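Local coordinates for protein putative immunoglobulin A1 protease (Bacteroides ovatus, PDB 3N6Z) that is a putative immunoglobulin A1 protease, probably a hydrolase, built as a parallel beta-helix whose activity is not established, at residues Arg167-Tyr172 with Glu198-Asn203. Residues are numbered along the deposited sequence; the frame is centred on the assembly and turned at random. Where two conformers were deposited one is given.
Sequences RIVNCY and ESYIKN
Arg167 lays its CG over the centre of the Tyr200 ring, 11° off the ring normal, in a CH-pi contact between neighbouring coils of a parallel beta-helix. CG lies 3.6 Å from the centroid of the Tyr200 ring; Glu198 CB sits at the ring edge, and Phe233 stacks with the same ring. At the edge of the Arg167 guanidinium, near its plane, Glu198 O accepts from NH1 at 2.8 Å. Strands 167-169 and 200-202 run parallel, bonded from Ile168 N to Tyr200 O, Lys202 N to Ile168 O and Asn170 N to Lys202 O. A bend at chi3 (-67°) turns the Arg167 guanidinium off the Tyr200 ring, leaving their planes 63° apart, while NE pairs with Asp129 of the preceding coil. Shortening this arginine to an alanine would probably bare that ring face and leave Asp129 without this cationic mate and Glu198 O without its NH1 donor. Ile168 and Ile201 both turn to the opposite sheet face. Where the chain turns its corner, Asn170 and Asn203 repeat one left-handed backbone conformation, with side chains alongside; Asn170 ND2 bonds to Asn132 OD1, and Asn203 OD1 accepts from Trp349 NE1. One water bridges the pair, donating to Asn170 OD1 at 2.9 Å and accepting from Asn203 ND2 at 2.8 Å.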
ATOM      1  N   ARG A 167       4.480   5.828  -7.190  1.00  7.42           N
ATOM      2  CA  ARG A 167       3.891   6.617  -6.123  1.00  7.27           C
ATOM      3  C   ARG A 167       2.419   6.245  -5.949  1.00  7.89           C
ATOM      4  O   ARG A 167       1.693   6.058  -6.947  1.00  7.75           O
ATOM      5  CB  ARG A 167       3.991   8.089  -6.437  1.00  8.40           C
ATOM      6  CG  ARG A 167       5.437   8.585  -6.494  1.00  8.39           C
ATOM      7  CD  ARG A 167       5.616   9.822  -7.343  1.00  8.42           C
ATOM      8  NE  ARG A 167       5.365   9.526  -8.757  1.00  7.77           N
ATOM      9  CZ  ARG A 167       6.213   8.882  -9.569  1.00  7.87           C
ATOM     10  NH1 ARG A 167       7.419   8.543  -9.163  1.00 10.56           N
ATOM     11  NH2 ARG A 167       5.827   8.567 -10.803  1.00  8.96           N
ATOM     12  N   ILE A 168       1.994   6.176  -4.693  1.00  8.17           N
ATOM     13  CA  ILE A 168       0.597   5.970  -4.320  1.00  6.81           C
ATOM     14  C   ILE A 168       0.225   7.129  -3.417  1.00  7.76           C
ATOM     15  O   ILE A 168       0.827   7.325  -2.350  1.00  8.47           O
ATOM     16  CB  ILE A 168       0.354   4.613  -3.621  1.00  6.89           C
ATOM     17  CG1 ILE A 168       0.648   3.469  -4.609  1.00  7.47           C
ATOM     18  CG2 ILE A 168      -1.083   4.540  -3.074  1.00  8.54           C
ATOM     19  CD1 ILE A 168       0.593   2.059  -3.987  1.00  9.39           C
ATOM     20  N   VAL A 169      -0.792   7.902  -3.818  1.00  7.20           N
ATOM     21  CA  VAL A 169      -1.143   9.152  -3.158  0.60  8.45           C
ATOM     22  C   VAL A 169      -2.685   9.248  -3.006  1.00  7.32           C
ATOM     23  O   VAL A 169      -3.427   8.997  -3.973  1.00  8.22           O
ATOM     24  CB  VAL A 169      -0.562  10.348  -3.962  0.60  8.67           C
ATOM     25  CG1 VAL A 169      -0.877  11.658  -3.292  0.60  8.41           C
ATOM     26  CG2 VAL A 169       0.963  10.188  -4.129  0.60 12.64           C
ATOM     27  N   ASN A 170      -3.152   9.677  -1.842  1.00  7.83           N
ATOM     28  CA  ASN A 170      -4.591   9.882  -1.621  1.00  8.49           C
ATOM     29  C   ASN A 170      -5.380   8.595  -1.883  1.00  7.61           C
ATOM     30  O   ASN A 170      -6.403   8.609  -2.579  1.00  8.34           O
ATOM     31  CB  ASN A 170      -5.186  11.024  -2.466  1.00  7.79           C
ATOM     32  CG  ASN A 170      -4.376  12.284  -2.454  1.00 10.69           C
ATOM     33  OD1 ASN A 170      -3.693  12.635  -1.492  1.00 10.85           O
ATOM     34  ND2 ASN A 170      -4.452  12.999  -3.580  1.00 13.38           N
ATOM     35  N   CYS A 171      -4.887   7.481  -1.345  1.00  7.61           N
ATOM     36  CA  CYS A 171      -5.538   6.194  -1.509  1.00  8.12           C
ATOM     37  C   CYS A 171      -5.777   5.522  -0.159  1.00  7.67           C
ATOM     38  O   CYS A 171      -5.137   5.856   0.834  1.00  8.02           O
ATOM     39  CB  CYS A 171      -4.720   5.252  -2.406  1.00  8.41           C
ATOM     40  SG  CYS A 171      -4.547   5.793  -4.102  1.00  8.30           S
ATOM     41  N   TYR A 172      -6.647   4.524  -0.141  1.00  7.49           N
ATOM     42  CA  TYR A 172      -6.856   3.732   1.050  1.00  7.40           C
ATOM     43  C   TYR A 172      -7.240   2.326   0.714  1.00  6.91           C
ATOM     44  O   TYR A 172      -7.705   2.037  -0.403  1.00  8.57           O
ATOM     45  CB  TYR A 172      -7.877   4.384   1.984  1.00  7.37           C
ATOM     46  CG  TYR A 172      -9.350   4.245   1.623  1.00  8.17           C
ATOM     47  CD1 TYR A 172     -10.102   3.199   2.132  1.00  9.57           C
ATOM     48  CD2 TYR A 172     -10.001   5.230   0.887  1.00  8.84           C
ATOM     49  CE1 TYR A 172     -11.490   3.131   1.911  1.00  9.12           C
ATOM     50  CE2 TYR A 172     -11.384   5.159   0.635  1.00  7.82           C
ATOM     51  CZ  TYR A 172     -12.115   4.128   1.168  1.00  9.56           C
ATOM     52  OH  TYR A 172     -13.486   4.084   0.970  1.00 11.09           O
ATOM     53  N   GLU A 198      10.871   9.957  -7.564  1.00 10.99           N
ATOM     54  CA  GLU A 198      10.876   9.372  -6.235  1.00 10.29           C
ATOM     55  C   GLU A 198       9.783   8.343  -6.086  1.00  9.67           C
ATOM     56  O   GLU A 198       8.723   8.482  -6.702  1.00 10.63           O
ATOM     57  CB  GLU A 198      10.591  10.453  -5.226  1.00 11.96           C
ATOM     58  CG  GLU A 198      11.562  11.620  -5.235  1.00 13.71           C
ATOM     59  CD  GLU A 198      11.184  12.657  -4.186  1.00 17.01           C
ATOM     60  OE1 GLU A 198      10.387  13.564  -4.508  1.00 24.86           O
ATOM     61  OE2 GLU A 198      11.609  12.519  -3.035  1.00 18.49           O
ATOM     62  N   SER A 199      10.042   7.304  -5.299  1.00  8.25           N
ATOM     63  CA  SER A 199       8.997   6.371  -4.878  1.00  8.62           C
ATOM     64  C   SER A 199       8.520   6.735  -3.479  1.00  8.34           C
ATOM     65  O   SER A 199       9.343   6.935  -2.563  1.00  9.07           O
ATOM     66  CB  SER A 199       9.451   4.918  -4.913  1.00  8.52           C
ATOM     67  OG  SER A 199       9.796   4.489  -6.226  1.00  9.09           O
ATOM     68  N   TYR A 200       7.200   6.820  -3.302  1.00  7.95           N
ATOM     69  CA  TYR A 200       6.636   7.192  -2.026  1.00  7.76           C
ATOM     70  C   TYR A 200       5.168   6.833  -1.909  1.00  8.16           C
ATOM     71  O   TYR A 200       4.471   6.599  -2.918  1.00  7.34           O
ATOM     72  CB  TYR A 200       6.851   8.681  -1.725  1.00  8.75           C
ATOM     73  CG  TYR A 200       6.304   9.676  -2.711  1.00  8.51           C
ATOM     74  CD1 TYR A 200       4.972  10.072  -2.666  1.00  9.23           C
ATOM     75  CD2 TYR A 200       7.153  10.321  -3.620  1.00  9.61           C
ATOM     76  CE1 TYR A 200       4.493  11.049  -3.509  1.00  9.58           C
ATOM     77  CE2 TYR A 200       6.688  11.320  -4.471  1.00 10.08           C
ATOM     78  CZ  TYR A 200       5.355  11.677  -4.410  1.00  9.29           C
ATOM     79  OH  TYR A 200       4.870  12.660  -5.249  1.00 12.35           O
ATOM     80  N   ILE A 201       4.732   6.781  -0.662  1.00  8.25           N
ATOM     81  CA  ILE A 201       3.328   6.630  -0.287  1.00  6.70           C
ATOM     82  C   ILE A 201       2.965   7.844   0.548  1.00  6.72           C
ATOM     83  O   ILE A 201       3.619   8.124   1.550  1.00  8.26           O
ATOM     84  CB  ILE A 201       3.051   5.322   0.485  1.00  7.72           C
ATOM     85  CG1 ILE A 201       3.610   4.117  -0.281  1.00  7.72           C
ATOM     86  CG2 ILE A 201       1.555   5.146   0.784  1.00  8.50           C
ATOM     87  CD1 ILE A 201       3.614   2.776   0.471  1.00  9.29           C
ATOM     88  N   LYS A 202       1.928   8.579   0.142  1.00  7.85           N
ATOM     89  CA  LYS A 202       1.576   9.845   0.773  0.60  7.40           C
ATOM     90  C   LYS A 202       0.066  10.002   0.904  1.00  7.34           C
ATOM     91  O   LYS A 202      -0.654   9.755  -0.069  1.00  8.51           O
ATOM     92  CB  LYS A 202       2.137  11.003  -0.059  0.60  8.21           C
ATOM     93  CG  LYS A 202       1.807  12.410   0.481  0.60 11.11           C
ATOM     94  CD  LYS A 202       2.394  13.523  -0.363  0.60 13.58           C
ATOM     95  CE  LYS A 202       2.087  14.875   0.263  0.60 18.66           C
ATOM     96  NZ  LYS A 202       2.682  14.997   1.638  0.60 22.54           N
ATOM     97  N   ASN A 203      -0.402  10.474   2.066  1.00  7.80           N
ATOM     98  CA  ASN A 203      -1.812  10.735   2.285  1.00  7.81           C
ATOM     99  C   ASN A 203      -2.665   9.479   2.009  1.00  8.04           C
ATOM    100  O   ASN A 203      -3.624   9.508   1.235  1.00  9.13           O
ATOM    101  CB  ASN A 203      -2.299  11.955   1.473  1.00  8.78           C
ATOM    102  CG  ASN A 203      -2.032  13.275   2.194  1.00 12.50           C
ATOM    103  OD1 ASN A 203      -2.281  13.409   3.414  1.00 13.07           O
ATOM    104  ND2 ASN A 203      -1.498  14.233   1.458  1.00 16.28           N
TER
HETATM  105  O   HOH W   1      -1.238  14.078  -1.344  1.00 28.57           O